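Local coordinates for pyridoxamine 5-phosphate-dependent dehydrase (PDB 3B8X), which removes the C3'-hydroxyl group of GDP-4-keto-6-deoxy-D-mannose by combined transamination and deoxygenation, a step in the biosynthesis of L-colitose for the O-antigen, at residues G218-L223 against G231-D236; F340-D345 against Y363-G368. The protein carries 1 engineered substitution. All blocks are in the same frame, centred on the assembly; numbering follows the deposited sequence.

Contact 1: residues G218-L223 against G231-D236. With G4M ([(2R,3S,4R,5R)-5-(2-amino-6-oxo-1,6-dihydro-9H-purin-9-yl)-3,4-dihydroxytetrahydrofuran-2-yl]methyl (2R,3S,4S,5S,6R)-3,4-dihydroxy-5-[({3-hydroxy-2-methyl-5-[(phosphonooxy)methyl]pyridin-4-yl}methyl)amino]-6-methyltetrahydro-2H-pyran-2-yl dihydrogen diphosphate), chain G.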
loop_
_atom_site.group_PDB
_atom_site.type_symbol
_atom_site.label_atom_id
_atom_site.label_comp_id
_atom_site.label_asym_id
_atom_site.label_seq_id
_atom_site.Cartn_x
_atom_site.Cartn_y
_atom_site.Cartn_z
ATOM N N GLY B 218 8.465 8.587 -3.101
ATOM C CA GLY B 218 8.741 9.471 -4.218
ATOM C C GLY B 218 10.096 10.146 -4.057
ATOM O O GLY B 218 10.378 11.162 -4.660
ATOM N N TRP B 219 10.946 9.571 -3.219
ATOM C CA TRP B 219 12.251 10.141 -2.963
ATOM C C TRP B 219 13.331 9.505 -3.839
ATOM O O TRP B 219 13.069 8.620 -4.660
ATOM C CB TRP B 219 12.578 10.050 -1.465
ATOM C CG TRP B 219 12.819 8.596 -0.933
ATOM C CD1 TRP B 219 13.044 7.437 -1.644
ATOM C CD2 TRP B 219 12.825 8.219 0.446
ATOM N NE1 TRP B 219 13.268 6.383 -0.768
ATOM C CE2 TRP B 219 13.172 6.853 0.510
ATOM C CE3 TRP B 219 12.726 8.951 1.640
ATOM C CZ2 TRP B 219 13.316 6.186 1.719
ATOM C CZ3 TRP B 219 12.935 8.296 2.837
ATOM C CH2 TRP B 219 13.183 6.925 2.863
ATOM N N THR B 220 14.555 9.987 -3.713
ATOM C CA THR B 220 15.585 9.483 -4.589
ATOM C C THR B 220 16.503 8.469 -3.940
ATOM O O THR B 220 17.462 8.036 -4.536
ATOM C CB THR B 220 16.459 10.635 -5.040
ATOM O OG1 THR B 220 17.073 11.211 -3.879
ATOM C CG2 THR B 220 15.586 11.692 -5.752
ATOM N N ARG B 221 16.206 8.081 -2.713
ATOM C CA ARG B 221 17.116 7.210 -2.013
ATOM C C ARG B 221 17.494 5.913 -2.692
ATOM O O ARG B 221 18.582 5.393 -2.476
ATOM C CB ARG B 221 16.544 6.861 -0.653
ATOM C CG ARG B 221 16.613 8.021 0.276
ATOM C CD ARG B 221 16.778 7.561 1.708
ATOM N NE ARG B 221 16.479 8.674 2.600
ATOM C CZ ARG B 221 16.199 8.528 3.885
ATOM N NH1 ARG B 221 16.231 7.328 4.442
ATOM N NH2 ARG B 221 15.931 9.593 4.611
ATOM N N ASN B 222 16.543 5.304 -3.377
ATOM C CA ASN B 222 16.769 3.977 -3.912
ATOM C C ASN B 222 17.141 4.054 -5.345
ATOM O O ASN B 222 17.247 3.026 -5.988
ATOM C CB ASN B 222 15.538 3.076 -3.732
ATOM C CG ASN B 222 15.157 2.919 -2.296
ATOM O OD1 ASN B 222 14.029 3.206 -1.876
ATOM N ND2 ASN B 222 16.110 2.444 -1.517
ATOM N N LEU B 223 17.321 5.278 -5.827
ATOM C CA LEU B 223 17.744 5.507 -7.193
ATOM C C LEU B 223 19.288 5.527 -7.216
ATOM O O LEU B 223 19.949 5.957 -6.258
ATOM C CB LEU B 223 17.255 6.871 -7.634
ATOM C CG LEU B 223 15.750 7.011 -7.807
ATOM C CD1 LEU B 223 15.446 8.447 -8.215
ATOM C CD2 LEU B 223 15.306 6.050 -8.896
ATOM N N GLY B 231 18.098 12.041 -13.454
ATOM C CA GLY B 231 19.277 12.209 -14.267
ATOM C C GLY B 231 20.518 11.945 -13.462
ATOM O O GLY B 231 21.110 10.862 -13.553
ATOM N N VAL B 232 20.939 12.937 -12.686
ATOM C CA VAL B 232 22.132 12.737 -11.872
ATOM C C VAL B 232 21.957 13.193 -10.441
ATOM O O VAL B 232 21.620 14.350 -10.207
ATOM C CB VAL B 232 23.396 13.369 -12.507
ATOM C CG1 VAL B 232 24.617 13.135 -11.585
ATOM C CG2 VAL B 232 23.646 12.732 -13.862
ATOM N N LYS B 233 22.195 12.281 -9.500
ATOM C CA LYS B 233 22.033 12.594 -8.088
ATOM C C LYS B 233 23.136 13.507 -7.549
ATOM O O LYS B 233 24.254 13.480 -8.043
ATOM C CB LYS B 233 21.863 11.301 -7.255
ATOM C CG LYS B 233 20.496 10.602 -7.503
ATOM C CD LYS B 233 20.307 9.262 -6.801
ATOM C CE LYS B 233 20.830 9.317 -5.415
ATOM N NZ LYS B 233 20.345 8.204 -4.585
ATOM N N SER B 234 22.817 14.339 -6.560
ATOM C CA SER B 234 23.825 15.188 -5.940
ATOM C C SER B 234 24.626 14.329 -4.978
ATOM O O SER B 234 24.150 13.314 -4.490
ATOM C CB SER B 234 23.234 16.352 -5.155
ATOM O OG SER B 234 24.045 16.603 -4.008
ATOM N N ASP B 235 25.843 14.773 -4.677
ATOM C CA ASP B 235 26.726 14.052 -3.779
ATOM C C ASP B 235 26.482 14.380 -2.316
ATOM O O ASP B 235 26.869 13.628 -1.414
ATOM C CB ASP B 235 28.173 14.345 -4.151
ATOM C CG ASP B 235 28.646 13.487 -5.305
ATOM O OD1 ASP B 235 28.204 12.322 -5.367
ATOM O OD2 ASP B 235 29.438 13.959 -6.149
ATOM N N ASP B 236 25.793 15.485 -2.111
ATOM C CA ASP B 236 25.468 15.985 -0.779
ATOM C C ASP B 236 24.216 15.215 -0.286
ATOM O O ASP B 236 23.094 15.409 -0.763
ATOM C CB ASP B 236 25.262 17.498 -0.961
ATOM C CG ASP B 236 24.477 18.159 0.148
ATOM O OD1 ASP B 236 24.412 17.620 1.270
ATOM O OD2 ASP B 236 23.931 19.251 -0.123
HETATM O OP3 G4M G . 7.089 6.257 6.953
HETATM P PL G4M G . 5.518 5.949 7.002
HETATM O OP1 G4M G . 4.980 5.477 5.600
HETATM O OP2 G4M G . 5.134 4.875 8.131
HETATM O OP4 G4M G . 4.709 7.253 7.480
HETATM C C5B G4M G . 4.714 8.258 6.486
HETATM C C5L G4M G . 4.638 9.640 7.141
HETATM C C6L G4M G . 3.500 10.426 6.993
HETATM N N1L G4M G . 3.389 11.652 7.526
HETATM C C2L G4M G . 4.410 12.233 8.124
HETATM C C2A G4M G . 4.221 13.668 8.608
HETATM C C3L G4M G . 5.621 11.525 8.306
HETATM O O3L G4M G . 6.686 12.111 8.906
HETATM C C4L G4M G . 5.737 10.198 7.807
HETATM C C4A G4M G . 6.941 9.487 7.907
HETATM N N4A G4M G . 7.981 10.045 8.518
HETATM C C4G G4M G . 9.130 9.313 8.769
HETATM C C5G G4M G . 10.390 10.160 8.568
HETATM C C6G G4M G . 10.280 11.419 9.428
HETATM O O5G G4M G . 11.505 9.393 9.023
HETATM C C3G G4M G . 9.216 8.039 7.913
HETATM O O3G G4M G . 9.075 6.895 8.774
HETATM C C2G G4M G . 10.562 8.010 7.146
HETATM O O2G G4M G . 10.745 6.735 6.496
HETATM C C1G G4M G . 11.772 8.348 8.065
HETATM O O1G G4M G . 12.894 8.763 7.267
HETATM P P2 G4M G . 14.100 7.991 7.968
HETATM O O3P G4M G . 14.196 8.323 9.542
HETATM O O4P G4M G . 15.438 8.525 7.269
HETATM O OPP G4M G . 13.859 6.406 7.753
HETATM P P G4M G . 15.289 5.646 7.666
HETATM O O1P G4M G . 16.524 6.591 7.238
HETATM O O2P G4M G . 15.123 4.510 6.536
HETATM O "O5'" G4M G . 15.616 4.878 9.067
HETATM C "C5'" G4M G . 15.915 5.802 10.112
HETATM C "C4'" G4M G . 17.128 5.311 10.914
HETATM O "O4'" G4M G . 16.857 4.038 11.572
HETATM C "C3'" G4M G . 18.347 5.077 9.970
HETATM O "O3'" G4M G . 19.580 5.411 10.612
HETATM C "C2'" G4M G . 18.247 3.570 9.644
HETATM O "O2'" G4M G . 19.553 2.998 9.472
HETATM C "C1'" G4M G . 17.622 3.000 10.926
HETATM N N9 G4M G . 16.781 1.847 10.611
HETATM C C8 G4M G . 15.660 1.859 9.830
HETATM N N7 G4M G . 15.177 0.643 9.791
HETATM C C4 G4M G . 16.997 0.591 11.065
HETATM C C5 G4M G . 15.959 -0.187 10.543
HETATM C C6 G4M G . 15.924 -1.560 10.884
HETATM O O6 G4M G . 15.035 -2.286 10.494
HETATM N N3 G4M G . 17.918 0.041 11.843
HETATM C C2 G4M G . 17.878 -1.235 12.142
HETATM N N1 G4M G . 16.892 -2.047 11.681
HETATM N N2 G4M G . 18.842 -1.761 12.958
HETATM O O HOH W 1 19.390 9.644 -2.517
#
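Lys233 reaches across to the type I beta turn Thr220-Leu223 and binds two of its carbonyls. The turn sits in the loop after helix 205-214. Lys233 follows the short strand 231-232 of a two-stranded antiparallel sheet. Its chain runs past Leu223, with CD 4.0 Å from Leu223 CB. A bend at chi3 (42°) then carries NZ to the turn. NZ donates to Thr220 O at 2.9 Å and to Leu223 O at 2.8 Å. It approaches Thr220 O from above the carbonyl plane, 37° out of it. Leu223 N, which closes the turn, comes to the same oxygen from the opposite face. A water accepts from Lys233 NZ and donates to Thr220 OG1, whose main partner is Glu240 on helix 237-241. The ammonium is thus gripped by two carbonyls and a water.

From the same turn Arg221 extends to the bound PLP-sugar nucleotide adduct. Arg221 points its CB away from Lys233. Its CG lies over the centre of the Trp219 ring, 3.6 Å above the plane. Farther out, Trp219 CZ3 covers one face of the guanidinium. This leaves the guanidinium edge for the diphosphate, while NE donates to Ser241 O. The ligand also contacts the second subunit, so the turn lies at a pocket shared by both chains. Asn222 OD1 accepts a weak but nearly straight bond (175°) from Trp219 NE1. At the diphosphate, Arg221 NH1 donates to both phosphates of the ligand, 2.9 Å to O1P and 3.2 Å to O4P.

Contact 2: residues F340-D345 against Y363-G368. With NA (sodium ion), chain M.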
loop_
_atom_site.group_PDB
_atom_site.type_symbol
_atom_site.label_atom_id
_atom_site.label_comp_id
_atom_site.label_asym_id
_atom_site.label_seq_id
_atom_site.Cartn_x
_atom_site.Cartn_y
_atom_site.Cartn_z
ATOM N N PHE B 340 -17.427 -8.572 -13.559
ATOM C CA PHE B 340 -17.211 -7.332 -12.857
ATOM C C PHE B 340 -18.254 -6.295 -13.259
ATOM O O PHE B 340 -18.501 -5.362 -12.505
ATOM C CB PHE B 340 -15.796 -6.822 -13.127
ATOM C CG PHE B 340 -15.332 -5.767 -12.160
ATOM C CD1 PHE B 340 -14.938 -6.117 -10.878
ATOM C CD2 PHE B 340 -15.251 -4.434 -12.540
ATOM C CE1 PHE B 340 -14.500 -5.157 -9.975
ATOM C CE2 PHE B 340 -14.815 -3.450 -11.655
ATOM C CZ PHE B 340 -14.466 -3.818 -10.354
ATOM N N LEU B 341 -18.872 -6.419 -14.433
ATOM C CA LEU B 341 -19.802 -5.366 -14.779
ATOM C C LEU B 341 -21.028 -5.293 -13.930
ATOM O O LEU B 341 -21.774 -4.336 -13.980
ATOM C CB LEU B 341 -20.099 -5.287 -16.260
ATOM C CG LEU B 341 -18.744 -4.873 -16.800
ATOM C CD1 LEU B 341 -18.211 -5.873 -17.819
ATOM C CD2 LEU B 341 -18.789 -3.427 -17.280
ATOM N N LYS B 342 -21.202 -6.273 -13.075
ATOM C CA LYS B 342 -22.358 -6.217 -12.231
ATOM C C LYS B 342 -22.162 -5.186 -11.157
ATOM O O LYS B 342 -23.125 -4.783 -10.510
ATOM C CB LYS B 342 -22.565 -7.568 -11.559
ATOM C CG LYS B 342 -21.497 -7.838 -10.530
ATOM C CD LYS B 342 -21.543 -9.245 -9.968
ATOM C CE LYS B 342 -20.095 -9.748 -9.775
ATOM N NZ LYS B 342 -19.986 -11.041 -9.024
ATOM N N ASN B 343 -20.921 -4.777 -10.936
ATOM C CA ASN B 343 -20.603 -3.892 -9.819
ATOM C C ASN B 343 -20.959 -2.427 -10.010
ATOM O O ASN B 343 -20.109 -1.546 -10.144
ATOM C CB ASN B 343 -19.153 -4.082 -9.332
ATOM C CG ASN B 343 -18.873 -5.501 -8.816
ATOM O OD1 ASN B 343 -19.392 -5.923 -7.781
ATOM N ND2 ASN B 343 -17.989 -6.232 -9.512
ATOM N N THR B 344 -22.250 -2.169 -9.929
ATOM C CA THR B 344 -22.768 -0.822 -10.060
ATOM C C THR B 344 -22.244 0.074 -8.938
ATOM O O THR B 344 -22.082 1.273 -9.134
ATOM C CB THR B 344 -24.336 -0.837 -10.051
ATOM O OG1 THR B 344 -24.811 -1.818 -9.122
ATOM C CG2 THR B 344 -24.854 -1.164 -11.433
ATOM N N ASP B 345 -22.015 -0.506 -7.757
ATOM C CA ASP B 345 -21.549 0.245 -6.597
ATOM C C ASP B 345 -20.187 0.886 -6.793
ATOM O O ASP B 345 -19.981 2.054 -6.451
ATOM C CB ASP B 345 -21.531 -0.658 -5.373
ATOM C CG ASP B 345 -21.049 -2.072 -5.692
ATOM O OD1 ASP B 345 -20.605 -2.353 -6.835
ATOM O OD2 ASP B 345 -21.198 -2.916 -4.784
ATOM N N TYR B 363 -22.649 -15.342 -17.956
ATOM C CA TYR B 363 -22.946 -16.759 -17.787
ATOM C C TYR B 363 -22.000 -17.365 -16.732
ATOM O O TYR B 363 -22.392 -18.202 -15.914
ATOM C CB TYR B 363 -22.833 -17.508 -19.120
ATOM C CG TYR B 363 -23.229 -18.954 -18.994
ATOM C CD1 TYR B 363 -24.550 -19.332 -19.157
ATOM C CD2 TYR B 363 -22.318 -19.924 -18.592
ATOM C CE1 TYR B 363 -24.949 -20.646 -19.011
ATOM C CE2 TYR B 363 -22.726 -21.278 -18.417
ATOM C CZ TYR B 363 -24.041 -21.629 -18.696
ATOM O OH TYR B 363 -24.516 -22.915 -18.512
ATOM N N LEU B 364 -20.744 -16.940 -16.769
ATOM C CA LEU B 364 -19.760 -17.441 -15.809
ATOM C C LEU B 364 -20.166 -16.962 -14.421
ATOM O O LEU B 364 -20.055 -17.678 -13.423
ATOM C CB LEU B 364 -18.382 -16.883 -16.162
ATOM C CG LEU B 364 -17.234 -17.101 -15.175
ATOM C CD1 LEU B 364 -15.952 -17.222 -15.983
ATOM C CD2 LEU B 364 -17.106 -15.859 -14.221
ATOM N N ASP B 365 -20.649 -15.727 -14.363
ATOM C CA ASP B 365 -21.013 -15.151 -13.085
ATOM C C ASP B 365 -22.075 -15.971 -12.371
ATOM O O ASP B 365 -22.045 -16.079 -11.158
ATOM C CB ASP B 365 -21.460 -13.708 -13.257
ATOM C CG ASP B 365 -21.481 -12.971 -11.947
ATOM O OD1 ASP B 365 -20.412 -12.462 -11.533
ATOM O OD2 ASP B 365 -22.559 -12.918 -11.320
ATOM N N LYS B 366 -22.998 -16.581 -13.112
ATOM C CA LYS B 366 -24.038 -17.381 -12.466
ATOM C C LYS B 366 -23.682 -18.846 -12.352
ATOM O O LYS B 366 -24.152 -19.531 -11.467
ATOM C CB LYS B 366 -25.365 -17.311 -13.239
ATOM C CG LYS B 366 -26.015 -15.934 -13.234
ATOM C CD LYS B 366 -25.555 -15.078 -14.420
ATOM C CE LYS B 366 -25.377 -13.585 -14.059
ATOM N NZ LYS B 366 -25.099 -12.687 -15.232
ATOM N N ASN B 367 -22.908 -19.332 -13.303
ATOM C CA ASN B 367 -22.636 -20.758 -13.372
ATOM C C ASN B 367 -21.245 -21.247 -13.027
ATOM O O ASN B 367 -20.986 -22.456 -13.122
ATOM C CB ASN B 367 -23.021 -21.251 -14.769
ATOM C CG ASN B 367 -24.497 -21.030 -15.057
ATOM O OD1 ASN B 367 -25.324 -21.651 -14.404
ATOM N ND2 ASN B 367 -24.835 -20.051 -15.909
ATOM N N GLY B 368 -20.380 -20.320 -12.615
ATOM C CA GLY B 368 -18.989 -20.654 -12.324
ATOM C C GLY B 368 -18.505 -20.627 -10.890
ATOM O O GLY B 368 -19.036 -19.902 -10.036
HETATM NA NA NA M . -20.366 -4.716 -6.050
HETATM O O HOH W 2 -22.861 -12.586 -7.970
HETATM O O HOH W 3 -22.479 -4.892 -7.300
HETATM O O HOH W 4 -21.565 -6.609 -5.359
#
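The carboxylate of Asp365 meets the ammonium of Lys342 through the syn lone pair of OD1, the one turned toward OD2. Lys342 NZ lies 2.9 Å from Asp365 OD1 and forms a salt bridge with it. The same OD1 also accepts from the backbone N of Asn339. On the far side of the helix, the Tyr363 ring has Asn367 ND2 over the centre of one face, 3.1 Å above the plane. That amide donates to Tyr363 O in the carbonyl plane, and Asn367 N gives the same oxygen a second bond.

The two side chains of the salt bridge meet at a slant. Asp365 holds CG anti to its backbone N (chi1 -164°), which sends the carboxylate out from helix 359-367. Lys342 bends at chi3 and brings CE to 3.2 Å from Asp365 OD1. A water makes weak bonds to both, accepting from Lys342 NZ and donating to Asp365 OD2. The bridge is a surface contact joining the C-terminal end of helix 359-367 to the 3-10 segment 340-342.

Just beyond that segment, Asn343 is the centre of an inverse gamma turn and lies at the N-cap position of helix 344-347. Its OD1 binds a sodium ion at 2.3 Å. Asp345 grips the ion with both carboxylate oxygens, and two waters and Phe244 O of the second subunit also bind it. One of these waters donates to Lys342 O, 3.3 Å away.

Contact 1 is complete in sequence well before the first residue of contact 2. Their centres are 46 Å apart, and their nearest atoms are about 27 Å apart. They lie on opposite sides of the chain's centre and share no helix or strand. Contact 1 belongs to the region between helix 205-214 and helix 237-241. Contact 2 joins the 3-10 segment 340-342, just ahead of helix 344-347, to the last turn of helix 359-367. Between them in sequence runs strand 351-354, which within this chain is an outermost strand of the eight-stranded sheet. Residues 218-223 help line a ligand pocket built by both chains, and residues 340-345 share a sodium ion with the partner, so one segment of each contact reaches the second subunit.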